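Local coordinates for protein N-acetylmuramoyl-L-alanine amidase (Peptoclostridium difficile, PDB 4RN7) that probably hydrolyses the amide link between N-acetylmuramoyl and L-alanine in cell-wall peptidoglycan, through the zinc-binding amidase domain that makes up this chain, at residues L63-R66 / A67-A70; N133-V136 / L137-N141; L152-P155 / S156-Q159. All blocks are in the same frame, centred on the assembly; numbering follows the deposited sequence.

Contact 1: residues L63-R66 / A67-A70; sequences LKDR and AILA
Four successive i to i+4 backbone bonds run from L63–R66 to A67–A70, the signature of regular alpha-helix; the tightest, L69 N to D65 O, measures 2.8 Å with an N-H...O angle of 169°, and the longest, A67 N to L63 O, 3.2 Å. Side chains lean on this ladder more than on one another. CG1 of I68 rests 3.4 Å from K64 O, held there because it is turned back beside its own backbone N (chi1 -73°), and CG of L69 sits 3.2 Å from D65 O. On the exposed side, where K64 runs fully extended, the terminal methyl CD1 of I68 lies 4.0 Å from the CG methylene of K64, the two side chains crossing. R66 leaves on another side, straight from CG to NE, toward the interior: its guanidinium forms a salt bridge with D9 and hydrogen bonds to the carbonyls of P10, H12 and I61. R66 thereby joins the helix to the end of strand 4–10 (D9, P10) and, through the carbonyl of H12, to the loop that carries a zinc ligand. Aliphatic carbons of I68 and L69 thus cover backbone carbonyls, while the buried guanidinium of R66 is paired with D9, which probably balances much of its charge.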
# COMPACT_ATOMS: atom_id res chain seq x y z
N LEU A 63 -11.97 0.52 9.47
CA LEU A 63 -11.06 -0.61 9.23
C LEU A 63 -11.85 -1.90 9.02
O LEU A 63 -11.53 -2.68 8.12
CB LEU A 63 -10.09 -0.79 10.40
CG LEU A 63 -9.21 0.42 10.68
CD1 LEU A 63 -8.24 0.14 11.83
CD2 LEU A 63 -8.46 0.79 9.42
N LYS A 64 -12.88 -2.10 9.84
CA LYS A 64 -13.74 -3.27 9.73
C LYS A 64 -14.33 -3.34 8.32
O LYS A 64 -14.31 -4.39 7.67
CB LYS A 64 -14.86 -3.22 10.77
CG LYS A 64 -15.84 -4.38 10.68
CD LYS A 64 -16.85 -4.33 11.81
CE LYS A 64 -17.77 -5.54 11.77
NZ LYS A 64 -18.83 -5.45 12.80
N ASP A 65 -14.83 -2.20 7.84
CA ASP A 65 -15.44 -2.16 6.51
C ASP A 65 -14.45 -2.48 5.39
O ASP A 65 -14.83 -3.13 4.42
CB ASP A 65 -16.14 -0.81 6.27
CG ASP A 65 -17.51 -0.73 6.91
OD1 ASP A 65 -17.93 -1.70 7.58
OD2 ASP A 65 -18.19 0.31 6.75
N ARG A 66 -13.20 -2.04 5.51
CA ARG A 66 -12.21 -2.34 4.47
C ARG A 66 -11.98 -3.84 4.34
O ARG A 66 -11.90 -4.37 3.23
CB ARG A 66 -10.89 -1.61 4.73
CG ARG A 66 -11.04 -0.10 4.64
CD ARG A 66 -9.88 0.66 5.26
NE ARG A 66 -10.21 2.08 5.41
CZ ARG A 66 -9.71 3.05 4.65
NH1 ARG A 66 -8.83 2.78 3.68
NH2 ARG A 66 -10.09 4.31 4.86
N ALA A 67 -11.87 -4.52 5.48
CA ALA A 67 -11.66 -5.97 5.45
C ALA A 67 -12.90 -6.66 4.90
O ALA A 67 -12.80 -7.64 4.16
CB ALA A 67 -11.32 -6.49 6.84
N ILE A 68 -14.08 -6.16 5.24
CA ILE A 68 -15.31 -6.73 4.70
C ILE A 68 -15.35 -6.56 3.19
O ILE A 68 -15.62 -7.53 2.46
CB ILE A 68 -16.56 -6.11 5.36
CG1 ILE A 68 -16.72 -6.62 6.79
CG2 ILE A 68 -17.83 -6.43 4.55
CD1 ILE A 68 -17.81 -5.93 7.56
N LEU A 69 -15.07 -5.36 2.70
CA LEU A 69 -15.06 -5.11 1.26
C LEU A 69 -14.06 -6.02 0.55
O LEU A 69 -14.38 -6.61 -0.48
CB LEU A 69 -14.71 -3.64 0.95
CG LEU A 69 -15.77 -2.63 1.38
CD1 LEU A 69 -15.22 -1.20 1.32
CD2 LEU A 69 -17.05 -2.77 0.54
N ALA A 70 -12.85 -6.13 1.10
CA ALA A 70 -11.83 -7.00 0.52
C ALA A 70 -12.32 -8.43 0.46
O ALA A 70 -12.22 -9.10 -0.57
CB ALA A 70 -10.51 -6.91 1.32

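Contact 2: residues N133-V136 / L137-N141; sequences NFEV and LRESN
E135 and R138 meet on the outer side of the short helix 135–139, while V136 and S140 close its inner side. The tight part is that buried inner end: S140 OG lies 2.6 Å from V136 O and 3.0 Å from L137 O, so its single proton has two candidate acceptors, both backbone carbonyls. F134, at the N-cap position, offers its carbonyl to R138 N at 2.9 Å, with a second, weak bond from L137 N; E139 N binds E135 O at 2.8 Å. The side chains of F134 and L137 touch only loosely, and the F134 ring meets the ring of the zinc ligand H82 at a steep angle.

The looser, solvent side, with exposed N133 and E139, is built round R138. Its chain starts anti to the backbone N and bends at chi3 (69°), which lays one guanidinium face over CA of E135. N133 flanks it, OD1 being 3.6 Å from R138 CD and the amide turned 55° from the guanidinium. A salt bridge between sequence neighbours fixes the guanidinium there: E139 OE2 lies in its plane, 2.8 Å from R138 NE, while NE meets OE2 on its anti side, 29° out of the carboxylate plane. The E135 carboxylate stays farther off, OE2 to R138 NH2 being 4.1 Å. R138 is thus flanked by two acids but bridged to one, which implies a directional bond to E139 and probably only a diffuse electrostatic pull from E135.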
# COMPACT_ATOMS: atom_id res chain seq x y z
N ASN A 133 -0.35 -6.25 13.49
CA ASN A 133 -1.71 -6.73 13.72
C ASN A 133 -2.82 -5.79 13.22
O ASN A 133 -3.98 -5.95 13.61
CB ASN A 133 -1.91 -7.02 15.21
CG ASN A 133 -2.83 -8.20 15.46
OD1 ASN A 133 -2.83 -9.17 14.71
ND2 ASN A 133 -3.62 -8.11 16.52
N PHE A 134 -2.46 -4.84 12.36
CA PHE A 134 -3.42 -3.90 11.76
C PHE A 134 -4.69 -4.61 11.28
O PHE A 134 -4.61 -5.60 10.55
CB PHE A 134 -2.75 -3.17 10.60
CG PHE A 134 -3.58 -2.05 10.01
CD1 PHE A 134 -3.92 -0.93 10.77
CD2 PHE A 134 -3.97 -2.09 8.67
CE1 PHE A 134 -4.66 0.11 10.22
CE2 PHE A 134 -4.71 -1.05 8.11
CZ PHE A 134 -5.06 0.04 8.89
N GLU A 135 -5.85 -4.11 11.71
CA GLU A 135 -7.11 -4.83 11.52
C GLU A 135 -7.38 -5.23 10.06
O GLU A 135 -7.86 -6.35 9.80
CB GLU A 135 -8.29 -4.03 12.09
CG GLU A 135 -9.63 -4.76 11.97
CD GLU A 135 -10.76 -4.07 12.72
OE1 GLU A 135 -10.52 -3.00 13.33
OE2 GLU A 135 -11.88 -4.61 12.72
N VAL A 136 -7.05 -4.35 9.12
CA VAL A 136 -7.29 -4.66 7.70
C VAL A 136 -6.50 -5.89 7.25
O VAL A 136 -7.00 -6.70 6.46
CB VAL A 136 -7.02 -3.45 6.78
CG1 VAL A 136 -7.30 -3.81 5.34
CG2 VAL A 136 -7.89 -2.27 7.19
N LEU A 137 -5.29 -6.05 7.78
CA LEU A 137 -4.49 -7.22 7.49
C LEU A 137 -5.02 -8.43 8.25
O LEU A 137 -5.16 -9.52 7.69
CB LEU A 137 -3.03 -6.99 7.89
CG LEU A 137 -2.33 -5.78 7.25
CD1 LEU A 137 -0.87 -5.70 7.71
CD2 LEU A 137 -2.41 -5.85 5.74
N ARG A 138 -5.30 -8.21 9.53
CA ARG A 138 -5.71 -9.28 10.43
C ARG A 138 -7.01 -9.96 10.01
O ARG A 138 -7.12 -11.19 10.08
CB ARG A 138 -5.83 -8.74 11.85
CG ARG A 138 -6.10 -9.82 12.89
CD ARG A 138 -6.35 -9.22 14.25
NE ARG A 138 -7.62 -8.49 14.30
CZ ARG A 138 -7.73 -7.21 14.63
NH1 ARG A 138 -6.65 -6.51 14.95
NH2 ARG A 138 -8.92 -6.63 14.64
N GLU A 139 -7.98 -9.16 9.57
CA GLU A 139 -9.32 -9.68 9.31
C GLU A 139 -9.62 -9.94 7.84
O GLU A 139 -10.72 -10.39 7.50
CB GLU A 139 -10.38 -8.75 9.92
CG GLU A 139 -10.22 -8.50 11.42
CD GLU A 139 -10.44 -9.75 12.25
OE1 GLU A 139 -11.03 -10.72 11.74
OE2 GLU A 139 -10.02 -9.75 13.43
N SER A 140 -8.65 -9.67 6.96
CA SER A 140 -8.81 -10.05 5.55
C SER A 140 -8.46 -11.53 5.33
O SER A 140 -7.63 -12.10 6.05
CB SER A 140 -7.99 -9.13 4.63
OG SER A 140 -6.68 -8.97 5.14
N ASN A 141 -9.09 -12.15 4.33
CA ASN A 141 -9.00 -13.59 4.13
C ASN A 141 -7.99 -14.07 3.09
O ASN A 141 -7.86 -15.27 2.85
CB ASN A 141 -10.38 -14.15 3.74
CG ASN A 141 -11.39 -14.04 4.86
OD1 ASN A 141 -11.03 -14.07 6.03
ND2 ASN A 141 -12.66 -13.91 4.50

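Contact 3: residues L152-P155 / S156-Q159; sequences LTTP and SEEQ
L152 and E158 close a loop-to-helix junction in the mixed alpha/beta Amidase_3 domain, at the N-terminus of helix 155–161: the chain leaves strand 144–151, turns through residues 152–154 and enters the helix, with T154 at the N-cap position and P155 opening the first turn.

Backbone bonds define the helix start. T154 O receives E158 N at 3.0 Å with an N-H...O angle of 163°, and also a weak bond from E157 N. One residue on, Q159 N reaches P155 O at 3.2 Å. The T154 side chain makes no capping bond; OG1 is instead hydrogen-bonded to the carbonyl of A92, so the cap residue serves the helix through its carbonyl and a neighbouring loop through its hydroxyl.

Apolar contacts are few and, one leucine methyl apart, involve aliphatic carbons of otherwise polar residues. L152 CD1 approaches E158 CG at 3.9 Å, crossing the glutamate's aliphatic part. T154 CB faces E157 CG at 3.8 Å; because the E157 chain folds at chi2 (-83°), its carboxylate leads off to the backbone N-H groups of G94 and F151.

Polar side-chain links centre on E158. Its chain is anti to the backbone N (chi1 170°) and extended beyond CG, which carries OE1 to where one water can bridge it to L152 O. OE1 is hydrogen-bonded to T23 OG1 and OE2 to S21 OG, in the loop that precedes helix 28–44, whose first residue is the zinc ligand E28. The buried acid is therefore met mainly by hydroxyls and water, with a long, weak ion pair to R26.

Two waters complete the junction. The first donates to both L152 O and E158 OE1, spanning loop and helix. The second gives its protons to P155 O, 2.7 Å away, and to E158 OE1, and accepts from Q159 NE2 at 3.0 Å.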
# COMPACT_ATOMS: atom_id res chain seq x y z
N LEU A 152 5.92 10.72 5.97
CA LEU A 152 5.40 12.05 5.66
C LEU A 152 5.87 13.07 6.68
O LEU A 152 5.90 14.27 6.40
CB LEU A 152 3.87 12.03 5.59
CG LEU A 152 3.22 13.37 5.24
CD1 LEU A 152 3.67 13.84 3.87
CD2 LEU A 152 1.70 13.23 5.29
N THR A 153 6.25 12.60 7.87
CA THR A 153 6.76 13.48 8.92
C THR A 153 8.21 13.98 8.72
O THR A 153 8.69 14.84 9.47
CB THR A 153 6.61 12.82 10.32
OG1 THR A 153 7.16 11.49 10.30
CG2 THR A 153 5.13 12.75 10.70
N THR A 154 8.89 13.44 7.71
CA THR A 154 10.27 13.84 7.40
C THR A 154 10.24 14.68 6.12
O THR A 154 9.85 14.18 5.06
CB THR A 154 11.16 12.61 7.19
OG1 THR A 154 11.21 11.85 8.40
CG2 THR A 154 12.58 13.03 6.83
N PRO A 155 10.61 15.96 6.23
CA PRO A 155 10.52 16.89 5.10
C PRO A 155 11.14 16.38 3.79
O PRO A 155 10.50 16.54 2.76
CB PRO A 155 11.27 18.12 5.60
CG PRO A 155 11.00 18.12 7.08
CD PRO A 155 11.06 16.65 7.46
N SER A 156 12.34 15.79 3.82
CA SER A 156 12.87 15.19 2.59
C SER A 156 11.94 14.14 1.96
O SER A 156 11.76 14.10 0.73
CB SER A 156 14.27 14.61 2.82
OG SER A 156 14.21 13.43 3.61
N GLU A 157 11.32 13.29 2.79
CA GLU A 157 10.49 12.21 2.29
C GLU A 157 9.22 12.80 1.68
O GLU A 157 8.73 12.33 0.65
CB GLU A 157 10.06 11.28 3.43
CG GLU A 157 11.17 10.51 4.08
CD GLU A 157 11.50 9.26 3.31
OE1 GLU A 157 10.81 8.24 3.50
OE2 GLU A 157 12.45 9.33 2.50
N GLU A 158 8.69 13.82 2.34
CA GLU A 158 7.50 14.49 1.85
C GLU A 158 7.74 15.05 0.44
O GLU A 158 6.87 14.94 -0.42
CB GLU A 158 7.08 15.60 2.82
CG GLU A 158 5.99 16.51 2.27
CD GLU A 158 5.60 17.61 3.23
OE1 GLU A 158 6.42 17.94 4.12
OE2 GLU A 158 4.49 18.15 3.09
N GLN A 159 8.92 15.60 0.18
CA GLN A 159 9.21 16.15 -1.15
C GLN A 159 9.21 15.08 -2.23
O GLN A 159 8.92 15.36 -3.40
CB GLN A 159 10.54 16.91 -1.17
CG GLN A 159 10.49 18.24 -0.42
CD GLN A 159 9.40 19.17 -0.94
OE1 GLN A 159 9.30 19.43 -2.14
NE2 GLN A 159 8.59 19.69 -0.03
O HOH W 1 7.17 16.63 6.24
O HOH W 2 9.03 18.75 2.83

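Contacts 1 and 2 are neighbours, their centres about 9 Å apart: L63 packs against F134, at the N-cap of helix 135–139, and with K64 against E135. Contact 3 stands alone, its centre about 29 Å from that of contact 1 and 27 Å from that of contact 2. All three are partly buried, none wholly core. Each is a local helical contact, yet at a different place: contact 1 in the first two turns of helix 63–72, contact 2 spanning a short helix, contact 3 at a helix start. Buried charge differs too: R66 is paired with an acid, whereas E158 is held mainly by hydroxyls and water; contact 2 keeps its salt bridge on the outer side.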